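Local structure of NAD-dependent dehydrogenase (Rhizobium meliloti, 4Z0P) at residues G144-G149 and I167-S172; P228-A233 and A256-F261. The protein reduces glyoxylate and hydroxypyruvate with NADPH as the cofactor, as a member of the D-isomer-specific 2-hydroxyacid dehydrogenase family. All blocks are in the same frame, centred on the assembly; numbering follows the deposited sequence. Where two conformers were deposited one is given.

Contact 1: residues G144-G149 and I167-S172; sequences GIMGMG and IGWSRS. With NDP (NADPH dihydro-nicotinamide-adenine-dinucleotide phosphate), chain H.
Met146 and Trp169 sit side by side on one face of two neighbouring parallel strands and form the tight part of this contact. The methyl CE of Met146 lies 3.6 Å from Trp169 CZ3, and Met146 CG also rests near Trp169 CE3. Met146 SD stands obliquely 5.2 Å from the centroid of the six-membered ring, a Met-aromatic contact. Trp169 CG is anti to the backbone N (chi1 177°), which carries the indole past the strand end to the adenine of NADPH. There Trp169 CH2 comes within 3.4 Å of C2A of the cofactor. Phe190 also meets the ring, and NE1 bonds to Ala184 O. With an alanine in place of Trp169, the adenine and the Met146 methyl would probably lose this shared neighbour, and Ala184 O its NE1 partner.

The backbones are joined by three bonds, the last from Gly147 N to Trp169 O at 2.8 Å. On the other sheet face, Met148 SD comes near Gly168 CA in one of its two deposited conformers. Gly147 has backbone angles that call for glycine, and a CB on Gly149 would strike O5B of the cofactor. These two glycines fit the GxGxxG pattern of a Rossmann fold.

The loose side is the exposed end at Arg171 and Ser172, which does not touch 144-149. The Arg171 guanidinium has N6A of the adenine over one face. Ser172 grips O2X of the 2'-phosphate twice, through OG at 2.8 Å and through N at 3.2 Å. Since NADH lacks that phosphate, this grip is consistent with the use of NADPH.

Contact 2: residues P228-A233 and A256-F261; sequences PVFINA and ASLDVF. With NDP (NADPH dihydro-nicotinamide-adenine-dinucleotide phosphate), chain H.
Phe230, Asn232, Ser257 and Asp259 carry the backbone ladder between these two strands. Ser257 N bonds to Phe230 O. Asn232 N bonds to Ser257 O at 2.9 Å, and Asp259 N to Asn232 O at 3.1 Å. Weaker CA-H...O contacts fill in between, such as Ile231 CA to Ser257 O at 3.2 Å.

Apolar contacts lie on both faces. Phe230 and Leu258 cross at about a right angle, with Leu258 CD2 3.9 Å from Phe230 CE2. Phe211 and Phe216 also meet the Phe230 ring. On the face of Ile231 and Ser257, Ile231 CG1 rests 4.0 Å from Ser257 CB. Nearer the strand ends, Val260 CG2 packs 3.5 Å from Asn232 ND2, and these two side chains also cross at about a right angle.

The two strands belong to a beta-alpha-beta unit, with helix 241-250 between them, in the Rossmann-type domain. Their C-terminal ends reach the nicotinamide end of the cofactor.

Polar side-chain bonds form the third group. Ser257 OG, in mid-strand, bonds to Gln110 OE1 and His114 NE2 of helix 97-115. Asn232 and Asp259 supply the polar side chains at the C-terminal ends. The Asn232 amide is held at both ends, OD1 by Gly234 N and ND2 by Gln239 OE1. Asp259 CG is anti to the backbone N (chi1 -169°), which sends the carboxylate to the carboxamide of NADPH. N7N of the cofactor gives one bond to Asp259 OD2, 2.9 Å and 171°, and another to Ala233 O, also 2.9 Å. Asp259 OD1 bonds with Thr281 OG1 and Val284 N, and OD2 with Ala285 N, so the carboxylate is fixed in rotation.

Overall arrangement
From the N terminus the chain first builds a separate five-stranded parallel sheet, strands 8-12 to 91-92. It then enters the sheet that holds both contacts. They come in series, neither nested nor crossed. Contact 1 closes the loop from strand 142-146 through helix 150-161 to strand 165-169. Strands 180-182 and 196-199 follow. Contact 2 then closes a second beta-alpha-beta loop, from strand 229-232 through helix 241-250 to strand 255-258. Strand 196-199 sits between the two pairs in the sheet. The centres of contacts 1 and 2 are about 16 Å apart and their nearest atoms about 7 Å, without touching. NADPH bridges them, adenine end at contact 1, nicotinamide end at contact 2.

Contact 1: residues G144-G149 and I167-S172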
ATOM      1  N   GLY A 144     -14.148   5.348   3.843  1.00 19.24           N
ATOM      2  CA  GLY A 144     -15.249   6.082   3.239  1.00 20.98           C
ATOM      3  C   GLY A 144     -14.669   7.107   2.291  1.00 21.40           C
ATOM      4  O   GLY A 144     -13.884   7.940   2.722  1.00 21.02           O
ATOM      5  N   ILE A 145     -15.058   7.054   1.019  1.00 19.66           N
ATOM      6  CA  ILE A 145     -14.511   7.951   0.009  1.00 18.52           C
ATOM      7  C   ILE A 145     -15.546   8.979  -0.384  1.00 20.63           C
ATOM      8  O   ILE A 145     -16.651   8.614  -0.802  1.00 20.36           O
ATOM      9  CB  ILE A 145     -14.053   7.177  -1.241  1.00 17.19           C
ATOM     10  CG1 ILE A 145     -12.959   6.167  -0.857  1.00 19.82           C
ATOM     11  CG2 ILE A 145     -13.526   8.154  -2.291  1.00 22.64           C
ATOM     12  CD1 ILE A 145     -12.715   5.125  -1.912  1.00 25.46           C
ATOM     13  N   MET A 146     -15.203  10.263  -0.194  1.00 19.93           N
ATOM     14  CA  MET A 146     -16.019  11.378  -0.674  1.00 20.19           C
ATOM     15  C   MET A 146     -15.516  11.778  -2.065  1.00 23.25           C
ATOM     16  O   MET A 146     -14.382  12.247  -2.217  1.00 21.11           O
ATOM     17  CB  MET A 146     -15.998  12.542   0.296  1.00 22.62           C
ATOM     18  CG  MET A 146     -16.784  12.253   1.563  1.00 20.88           C
ATOM     19  SD  MET A 146     -16.673  13.453   2.887  1.00 22.70           S
ATOM     20  CE  MET A 146     -17.473  14.851   2.164  1.00 21.73           C
ATOM     21  N   GLY A 147     -16.395  11.600  -3.060  1.00 21.81           N
ATOM     22  CA  GLY A 147     -16.077  11.763  -4.482  1.00 22.89           C
ATOM     23  C   GLY A 147     -16.011  10.412  -5.150  1.00 22.69           C
ATOM     24  O   GLY A 147     -15.058   9.670  -4.934  1.00 26.10           O
ATOM     25  N   MET A 148     -17.033  10.075  -5.924  1.00 21.51           N
ATOM     26  CA  MET A 148     -17.198   8.762  -6.564  0.50 23.52           C
ATOM     27  C   MET A 148     -17.099   8.900  -8.077  1.00 23.40           C
ATOM     28  O   MET A 148     -17.935   8.369  -8.816  1.00 23.93           O
ATOM     29  CB  MET A 148     -18.571   8.177  -6.203  0.50 24.28           C
ATOM     30  CG  MET A 148     -18.647   7.564  -4.825  0.50 28.81           C
ATOM     31  SD  MET A 148     -17.828   5.963  -4.819  0.50 27.23           S
ATOM     32  CE  MET A 148     -16.226   6.382  -4.145  0.50 18.24           C
ATOM     33  N   GLY A 149     -16.097   9.631  -8.531  1.00 22.62           N
ATOM     34  CA  GLY A 149     -15.876   9.837  -9.938  1.00 24.87           C
ATOM     35  C   GLY A 149     -14.833   8.878 -10.466  1.00 23.57           C
ATOM     36  O   GLY A 149     -14.682   7.754  -9.964  1.00 20.86           O
ATOM     37  N   ILE A 167     -17.040   2.248   1.542  1.00 19.83           N
ATOM     38  CA  ILE A 167     -18.276   2.918   1.178  1.00 20.95           C
ATOM     39  C   ILE A 167     -17.934   4.239   0.489  1.00 20.75           C
ATOM     40  O   ILE A 167     -16.862   4.786   0.693  1.00 20.04           O
ATOM     41  CB  ILE A 167     -19.199   3.151   2.403  1.00 23.73           C
ATOM     42  CG1 ILE A 167     -18.509   4.009   3.488  1.00 22.32           C
ATOM     43  CG2 ILE A 167     -19.633   1.818   2.975  1.00 27.90           C
ATOM     44  CD1 ILE A 167     -19.346   4.280   4.721  1.00 24.73           C
ATOM     45  N   GLY A 168     -18.898   4.765  -0.260  1.00 22.63           N
ATOM     46  CA  GLY A 168     -18.684   5.983  -1.048  1.00 23.23           C
ATOM     47  C   GLY A 168     -19.797   6.998  -0.894  1.00 20.40           C
ATOM     48  O   GLY A 168     -20.937   6.640  -0.602  1.00 24.38           O
ATOM     49  N   TRP A 169     -19.444   8.263  -1.129  1.00 22.43           N
ATOM     50  CA  TRP A 169     -20.404   9.362  -1.085  1.00 21.93           C
ATOM     51  C   TRP A 169     -20.153  10.314  -2.234  1.00 20.72           C
ATOM     52  O   TRP A 169     -19.007  10.618  -2.572  1.00 22.10           O
ATOM     53  CB  TRP A 169     -20.296  10.095   0.251  1.00 24.35           C
ATOM     54  CG  TRP A 169     -21.188  11.282   0.390  1.00 24.43           C
ATOM     55  CD1 TRP A 169     -22.479  11.291   0.844  1.00 27.28           C
ATOM     56  CD2 TRP A 169     -20.865  12.650   0.088  1.00 24.86           C
ATOM     57  NE1 TRP A 169     -22.974  12.579   0.854  1.00 23.74           N
ATOM     58  CE2 TRP A 169     -22.007  13.425   0.375  1.00 24.30           C
ATOM     59  CE3 TRP A 169     -19.724  13.294  -0.403  1.00 24.21           C
ATOM     60  CZ2 TRP A 169     -22.027  14.829   0.226  1.00 26.10           C
ATOM     61  CZ3 TRP A 169     -19.751  14.680  -0.573  1.00 27.68           C
ATOM     62  CH2 TRP A 169     -20.895  15.431  -0.267  1.00 25.63           C
ATOM     63  N   SER A 170     -21.244  10.790  -2.835  1.00 23.44           N
ATOM     64  CA  SER A 170     -21.158  11.861  -3.839  1.00 23.06           C
ATOM     65  C   SER A 170     -22.524  12.493  -3.933  1.00 26.67           C
ATOM     66  O   SER A 170     -23.442  12.099  -3.206  1.00 26.87           O
ATOM     67  CB  SER A 170     -20.665  11.318  -5.187  1.00 26.89           C
ATOM     68  OG  SER A 170     -21.510  10.279  -5.656  1.00 33.72           O
ATOM     69  N   ARG A 171     -22.679  13.462  -4.821  1.00 33.11           N
ATOM     70  CA  ARG A 171     -23.945  14.203  -4.870  1.00 35.95           C
ATOM     71  C   ARG A 171     -25.087  13.302  -5.290  1.00 40.56           C
ATOM     72  O   ARG A 171     -26.129  13.252  -4.621  1.00 39.78           O
ATOM     73  CB  ARG A 171     -23.814  15.420  -5.784  1.00 42.64           C
ATOM     74  CG  ARG A 171     -25.068  16.284  -5.812  1.00 59.77           C
ATOM     75  CD  ARG A 171     -24.745  17.765  -5.929  1.00 75.79           C
ATOM     76  NE  ARG A 171     -23.803  18.036  -7.009  1.00 60.10           N
ATOM     77  CZ  ARG A 171     -23.234  19.218  -7.235  1.00 85.69           C
ATOM     78  NH1 ARG A 171     -23.502  20.280  -6.466  1.00 60.62           N
ATOM     79  NH2 ARG A 171     -22.387  19.340  -8.250  1.00 70.44           N
ATOM     80  N   SER A 172     -24.901  12.607  -6.406  1.00 44.10           N
ATOM     81  CA  SER A 172     -25.842  11.577  -6.830  1.00 57.27           C
ATOM     82  C   SER A 172     -25.306  10.226  -6.376  1.00 54.37           C
ATOM     83  O   SER A 172     -24.100  10.061  -6.187  1.00 64.96           O
ATOM     84  CB  SER A 172     -26.047  11.611  -8.353  1.00 66.35           C
ATOM     85  OG  SER A 172     -24.813  11.705  -9.054  1.00 57.79           O
TER
HETATM   86  PA  NDP H 407     -14.718  13.349 -11.355  1.00 22.22           P
HETATM   87  O1A NDP H 407     -15.392  14.563 -11.976  1.00 23.33           O
HETATM   88  O2A NDP H 407     -14.693  12.091 -12.157  1.00 20.98           O
HETATM   89  O5B NDP H 407     -15.474  13.072  -9.992  1.00 22.21           O
HETATM   90  C5B NDP H 407     -15.863  14.080  -9.083  1.00 22.18           C
HETATM   91  C4B NDP H 407     -16.763  13.456  -8.051  1.00 20.95           C
HETATM   92  O4B NDP H 407     -17.004  14.447  -7.055  1.00 22.00           O
HETATM   93  C3B NDP H 407     -18.130  13.033  -8.586  1.00 26.81           C
HETATM   94  O3B NDP H 407     -18.504  11.836  -7.913  1.00 25.11           O
HETATM   95  C2B NDP H 407     -19.028  14.181  -8.176  1.00 21.31           C
HETATM   96  O2B NDP H 407     -20.386  13.838  -7.981  1.00 25.18           O
HETATM   97  C1B NDP H 407     -18.404  14.534  -6.851  1.00 22.35           C
HETATM   98  N9A NDP H 407     -18.813  15.890  -6.447  1.00 22.60           N
HETATM   99  C8A NDP H 407     -18.512  17.085  -6.993  1.00 23.91           C
HETATM  100  N7A NDP H 407     -19.056  18.104  -6.367  1.00 24.20           N
HETATM  101  C5A NDP H 407     -19.756  17.527  -5.346  1.00 21.99           C
HETATM  102  C6A NDP H 407     -20.575  18.051  -4.326  1.00 27.11           C
HETATM  103  N6A NDP H 407     -20.793  19.378  -4.175  1.00 25.74           N
HETATM  104  N1A NDP H 407     -21.147  17.183  -3.446  1.00 26.72           N
HETATM  105  C2A NDP H 407     -20.927  15.869  -3.597  1.00 29.50           C
HETATM  106  N3A NDP H 407     -20.183  15.261  -4.526  1.00 22.91           N
HETATM  107  C4A NDP H 407     -19.610  16.156  -5.372  1.00 21.86           C
HETATM  108  O3  NDP H 407     -13.249  13.880 -10.940  1.00 20.43           O
HETATM  109  PN  NDP H 407     -11.978  12.884 -10.780  1.00 21.03           P
HETATM  110  O1N NDP H 407     -12.349  11.701  -9.951  1.00 21.42           O
HETATM  111  O2N NDP H 407     -11.324  12.666 -12.098  1.00 19.75           O
HETATM  112  O5D NDP H 407     -11.017  13.887 -10.002  1.00 20.48           O
HETATM  113  C5D NDP H 407     -11.388  14.342  -8.717  1.00 19.33           C
HETATM  114  C4D NDP H 407     -10.461  15.455  -8.251  1.00 20.88           C
HETATM  115  O4D NDP H 407      -9.204  14.916  -7.835  1.00 20.78           O
HETATM  116  C3D NDP H 407     -10.055  16.488  -9.294  1.00 21.22           C
HETATM  117  O3D NDP H 407     -11.099  17.464  -9.481  1.00 21.88           O
HETATM  118  C2D NDP H 407      -8.783  17.111  -8.754  1.00 19.17           C
HETATM  119  O2D NDP H 407      -9.088  18.264  -7.949  1.00 21.64           O
HETATM  120  C1D NDP H 407      -8.260  15.975  -7.838  1.00 19.03           C
HETATM  121  N1N NDP H 407      -6.960  15.454  -8.265  1.00 18.19           N
HETATM  122  C2N NDP H 407      -5.839  15.576  -7.452  1.00 19.14           C
HETATM  123  C3N NDP H 407      -4.625  15.081  -7.822  1.00 19.34           C
HETATM  124  C7N NDP H 407      -3.436  15.058  -6.908  1.00 19.89           C
HETATM  125  O7N NDP H 407      -2.316  14.848  -7.415  1.00 21.15           O
HETATM  126  N7N NDP H 407      -3.589  15.277  -5.619  1.00 18.97           N
HETATM  127  C4N NDP H 407      -4.476  14.450  -9.156  1.00 21.07           C
HETATM  128  C5N NDP H 407      -5.718  14.381  -9.966  1.00 19.76           C
HETATM  129  C6N NDP H 407      -6.874  14.835  -9.521  1.00 19.04           C
HETATM  130  P2B NDP H 407     -21.358  13.543  -9.230  1.00 37.25           P
HETATM  131  O1X NDP H 407     -20.896  12.201  -9.738  1.00 63.70           O
HETATM  132  O2X NDP H 407     -22.718  13.492  -8.556  1.00 36.38           O
HETATM  133  O3X NDP H 407     -21.182  14.657 -10.192  1.00 31.15           O

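Contact 2: residues P228-A233 and A256-F261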
ATOM      1  N   PRO A 228     -10.835   8.353  14.094  1.00 21.83           N
ATOM      2  CA  PRO A 228     -10.731   8.316  12.637  1.00 20.97           C
ATOM      3  C   PRO A 228      -9.453   8.975  12.094  1.00 20.95           C
ATOM      4  O   PRO A 228      -8.782   9.740  12.791  1.00 21.31           O
ATOM      5  CB  PRO A 228     -11.973   9.119  12.208  1.00 23.50           C
ATOM      6  CG  PRO A 228     -12.141  10.127  13.312  1.00 23.19           C
ATOM      7  CD  PRO A 228     -11.789   9.377  14.548  1.00 24.55           C
ATOM      8  N   VAL A 229      -9.172   8.693  10.825  1.00 19.51           N
ATOM      9  CA  VAL A 229      -8.102   9.285  10.033  1.00 19.60           C
ATOM     10  C   VAL A 229      -8.666  10.050   8.844  1.00 19.49           C
ATOM     11  O   VAL A 229      -9.664   9.639   8.248  1.00 20.48           O
ATOM     12  CB  VAL A 229      -7.176   8.150   9.525  1.00 22.42           C
ATOM     13  CG1 VAL A 229      -6.120   8.635   8.553  1.00 24.48           C
ATOM     14  CG2 VAL A 229      -6.514   7.510  10.741  1.00 25.54           C
ATOM     15  N   PHE A 230      -8.015  11.159   8.494  1.00 18.91           N
ATOM     16  CA  PHE A 230      -8.395  11.980   7.346  1.00 19.36           C
ATOM     17  C   PHE A 230      -7.310  11.949   6.284  1.00 19.78           C
ATOM     18  O   PHE A 230      -6.144  12.280   6.553  1.00 20.15           O
ATOM     19  CB  PHE A 230      -8.618  13.428   7.773  1.00 20.07           C
ATOM     20  CG  PHE A 230      -8.953  14.357   6.640  1.00 19.45           C
ATOM     21  CD1 PHE A 230      -9.987  14.058   5.749  1.00 21.37           C
ATOM     22  CD2 PHE A 230      -8.273  15.547   6.469  1.00 21.61           C
ATOM     23  CE1 PHE A 230     -10.325  14.932   4.715  1.00 21.13           C
ATOM     24  CE2 PHE A 230      -8.606  16.424   5.433  1.00 21.69           C
ATOM     25  CZ  PHE A 230      -9.634  16.119   4.556  1.00 20.07           C
ATOM     26  N   ILE A 231      -7.710  11.604   5.063  1.00 17.83           N
ATOM     27  CA  ILE A 231      -6.779  11.471   3.936  1.00 16.96           C
ATOM     28  C   ILE A 231      -7.328  12.315   2.803  1.00 21.29           C
ATOM     29  O   ILE A 231      -8.481  12.101   2.365  1.00 22.14           O
ATOM     30  CB  ILE A 231      -6.696  10.004   3.495  1.00 18.45           C
ATOM     31  CG1 ILE A 231      -6.077   9.147   4.605  1.00 18.43           C
ATOM     32  CG2 ILE A 231      -5.952   9.849   2.159  1.00 21.38           C
ATOM     33  CD1 ILE A 231      -6.415   7.684   4.437  1.00 21.16           C
ATOM     34  N   ASN A 232      -6.578  13.330   2.375  1.00 19.07           N
ATOM     35  CA  ASN A 232      -7.060  14.183   1.281  1.00 19.19           C
ATOM     36  C   ASN A 232      -6.091  14.300   0.128  1.00 20.49           C
ATOM     37  O   ASN A 232      -4.940  14.704   0.311  1.00 18.30           O
ATOM     38  CB  ASN A 232      -7.414  15.588   1.775  1.00 20.07           C
ATOM     39  CG  ASN A 232      -8.191  16.417   0.737  1.00 18.84           C
ATOM     40  OD1 ASN A 232      -8.751  15.899  -0.236  1.00 19.02           O
ATOM     41  ND2 ASN A 232      -8.251  17.705   0.972  1.00 18.92           N
ATOM     42  N   ALA A 233      -6.556  13.936  -1.059  1.00 18.42           N
ATOM     43  CA  ALA A 233      -5.802  14.167  -2.292  1.00 19.13           C
ATOM     44  C   ALA A 233      -6.640  14.825  -3.369  1.00 17.98           C
ATOM     45  O   ALA A 233      -6.283  14.759  -4.561  1.00 18.72           O
ATOM     46  CB  ALA A 233      -5.199  12.867  -2.816  1.00 20.96           C
ATOM     47  N   ALA A 256      -3.482  11.793   9.817  1.00 19.41           N
ATOM     48  CA  ALA A 256      -3.880  12.302   8.514  1.00 19.73           C
ATOM     49  C   ALA A 256      -2.819  12.046   7.454  1.00 19.18           C
ATOM     50  O   ALA A 256      -1.647  11.890   7.780  1.00 20.66           O
ATOM     51  CB  ALA A 256      -4.175  13.794   8.593  1.00 20.91           C
ATOM     52  N   SER A 257      -3.265  11.972   6.202  1.00 17.80           N
ATOM     53  CA  SER A 257      -2.377  12.027   5.030  1.00 20.07           C
ATOM     54  C   SER A 257      -2.862  13.169   4.164  1.00 18.62           C
ATOM     55  O   SER A 257      -4.007  13.148   3.688  1.00 19.16           O
ATOM     56  CB  SER A 257      -2.431  10.731   4.226  1.00 20.15           C
ATOM     57  OG  SER A 257      -1.881   9.639   4.976  1.00 19.19           O
ATOM     58  N   LEU A 258      -2.008  14.170   3.978  1.00 18.06           N
ATOM     59  CA  LEU A 258      -2.372  15.348   3.184  1.00 18.44           C
ATOM     60  C   LEU A 258      -1.416  15.479   2.017  1.00 16.96           C
ATOM     61  O   LEU A 258      -0.197  15.637   2.215  1.00 19.20           O
ATOM     62  CB  LEU A 258      -2.349  16.627   4.038  1.00 18.07           C
ATOM     63  CG  LEU A 258      -3.275  16.580   5.277  1.00 19.83           C
ATOM     64  CD1 LEU A 258      -3.054  17.809   6.148  1.00 22.32           C
ATOM     65  CD2 LEU A 258      -4.744  16.472   4.850  1.00 21.85           C
ATOM     66  N   ASP A 259      -1.971  15.435   0.806  1.00 18.07           N
ATOM     67  CA  ASP A 259      -1.239  15.695  -0.430  1.00 18.37           C
ATOM     68  C   ASP A 259      -1.475  17.104  -0.948  1.00 20.72           C
ATOM     69  O   ASP A 259      -0.774  17.558  -1.853  1.00 19.42           O
ATOM     70  CB  ASP A 259      -1.667  14.718  -1.522  1.00 16.85           C
ATOM     71  CG  ASP A 259      -0.746  14.759  -2.741  1.00 17.93           C
ATOM     72  OD1 ASP A 259       0.514  14.584  -2.598  1.00 18.53           O
ATOM     73  OD2 ASP A 259      -1.286  14.977  -3.861  1.00 18.99           O
ATOM     74  N   VAL A 260      -2.511  17.757  -0.416  1.00 18.91           N
ATOM     75  CA  VAL A 260      -3.009  19.049  -0.941  1.00 18.00           C
ATOM     76  C   VAL A 260      -3.274  19.980   0.227  1.00 19.96           C
ATOM     77  O   VAL A 260      -3.604  19.520   1.331  1.00 20.87           O
ATOM     78  CB  VAL A 260      -4.259  18.864  -1.829  1.00 19.67           C
ATOM     79  CG1 VAL A 260      -3.909  18.040  -3.059  1.00 20.43           C
ATOM     80  CG2 VAL A 260      -5.383  18.191  -1.058  1.00 21.39           C
ATOM     81  N   PHE A 261      -3.076  21.276  -0.009  1.00 19.56           N
ATOM     82  CA  PHE A 261      -3.097  22.288   1.029  1.00 20.36           C
ATOM     83  C   PHE A 261      -3.791  23.562   0.561  1.00 22.38           C
ATOM     84  O   PHE A 261      -3.826  23.850  -0.616  1.00 21.57           O
ATOM     85  CB  PHE A 261      -1.672  22.590   1.515  1.00 20.67           C
ATOM     86  CG  PHE A 261      -1.016  21.379   2.082  1.00 20.28           C
ATOM     87  CD1 PHE A 261      -1.209  21.027   3.399  1.00 19.84           C
ATOM     88  CD2 PHE A 261      -0.327  20.503   1.242  1.00 22.74           C
ATOM     89  CE1 PHE A 261      -0.656  19.847   3.889  1.00 22.58           C
ATOM     90  CE2 PHE A 261       0.232  19.324   1.727  1.00 22.10           C
ATOM     91  CZ  PHE A 261       0.046  19.000   3.046  1.00 20.47           C
TER
HETATM   92  PA  NDP H 407     -14.718  13.349 -11.355  1.00 22.22           P
HETATM   93  O1A NDP H 407     -15.392  14.563 -11.976  1.00 23.33           O
HETATM   94  O2A NDP H 407     -14.693  12.091 -12.157  1.00 20.98           O
HETATM   95  O5B NDP H 407     -15.474  13.072  -9.992  1.00 22.21           O
HETATM   96  C5B NDP H 407     -15.863  14.080  -9.083  1.00 22.18           C
HETATM   97  C4B NDP H 407     -16.763  13.456  -8.051  1.00 20.95           C
HETATM   98  O4B NDP H 407     -17.004  14.447  -7.055  1.00 22.00           O
HETATM   99  C3B NDP H 407     -18.130  13.033  -8.586  1.00 26.81           C
HETATM  100  O3B NDP H 407     -18.504  11.836  -7.913  1.00 25.11           O
HETATM  101  C2B NDP H 407     -19.028  14.181  -8.176  1.00 21.31           C
HETATM  102  O2B NDP H 407     -20.386  13.838  -7.981  1.00 25.18           O
HETATM  103  C1B NDP H 407     -18.404  14.534  -6.851  1.00 22.35           C
HETATM  104  N9A NDP H 407     -18.813  15.890  -6.447  1.00 22.60           N
HETATM  105  C8A NDP H 407     -18.512  17.085  -6.993  1.00 23.91           C
HETATM  106  N7A NDP H 407     -19.056  18.104  -6.367  1.00 24.20           N
HETATM  107  C5A NDP H 407     -19.756  17.527  -5.346  1.00 21.99           C
HETATM  108  C6A NDP H 407     -20.575  18.051  -4.326  1.00 27.11           C
HETATM  109  N6A NDP H 407     -20.793  19.378  -4.175  1.00 25.74           N
HETATM  110  N1A NDP H 407     -21.147  17.183  -3.446  1.00 26.72           N
HETATM  111  C2A NDP H 407     -20.927  15.869  -3.597  1.00 29.50           C
HETATM  112  N3A NDP H 407     -20.183  15.261  -4.526  1.00 22.91           N
HETATM  113  C4A NDP H 407     -19.610  16.156  -5.372  1.00 21.86           C
HETATM  114  O3  NDP H 407     -13.249  13.880 -10.940  1.00 20.43           O
HETATM  115  PN  NDP H 407     -11.978  12.884 -10.780  1.00 21.03           P
HETATM  116  O1N NDP H 407     -12.349  11.701  -9.951  1.00 21.42           O
HETATM  117  O2N NDP H 407     -11.324  12.666 -12.098  1.00 19.75           O
HETATM  118  O5D NDP H 407     -11.017  13.887 -10.002  1.00 20.48           O
HETATM  119  C5D NDP H 407     -11.388  14.342  -8.717  1.00 19.33           C
HETATM  120  C4D NDP H 407     -10.461  15.455  -8.251  1.00 20.88           C
HETATM  121  O4D NDP H 407      -9.204  14.916  -7.835  1.00 20.78           O
HETATM  122  C3D NDP H 407     -10.055  16.488  -9.294  1.00 21.22           C
HETATM  123  O3D NDP H 407     -11.099  17.464  -9.481  1.00 21.88           O
HETATM  124  C2D NDP H 407      -8.783  17.111  -8.754  1.00 19.17           C
HETATM  125  O2D NDP H 407      -9.088  18.264  -7.949  1.00 21.64           O
HETATM  126  C1D NDP H 407      -8.260  15.975  -7.838  1.00 19.03           C
HETATM  127  N1N NDP H 407      -6.960  15.454  -8.265  1.00 18.19           N
HETATM  128  C2N NDP H 407      -5.839  15.576  -7.452  1.00 19.14           C
HETATM  129  C3N NDP H 407      -4.625  15.081  -7.822  1.00 19.34           C
HETATM  130  C7N NDP H 407      -3.436  15.058  -6.908  1.00 19.89           C
HETATM  131  O7N NDP H 407      -2.316  14.848  -7.415  1.00 21.15           O
HETATM  132  N7N NDP H 407      -3.589  15.277  -5.619  1.00 18.97           N
HETATM  133  C4N NDP H 407      -4.476  14.450  -9.156  1.00 21.07           C
HETATM  134  C5N NDP H 407      -5.718  14.381  -9.966  1.00 19.76           C
HETATM  135  C6N NDP H 407      -6.874  14.835  -9.521  1.00 19.04           C
HETATM  136  P2B NDP H 407     -21.358  13.543  -9.230  1.00 37.25           P
HETATM  137  O1X NDP H 407     -20.896  12.201  -9.738  1.00 63.70           O
HETATM  138  O2X NDP H 407     -22.718  13.492  -8.556  1.00 36.38           O
HETATM  139  O3X NDP H 407     -21.182  14.657 -10.192  1.00 31.15           O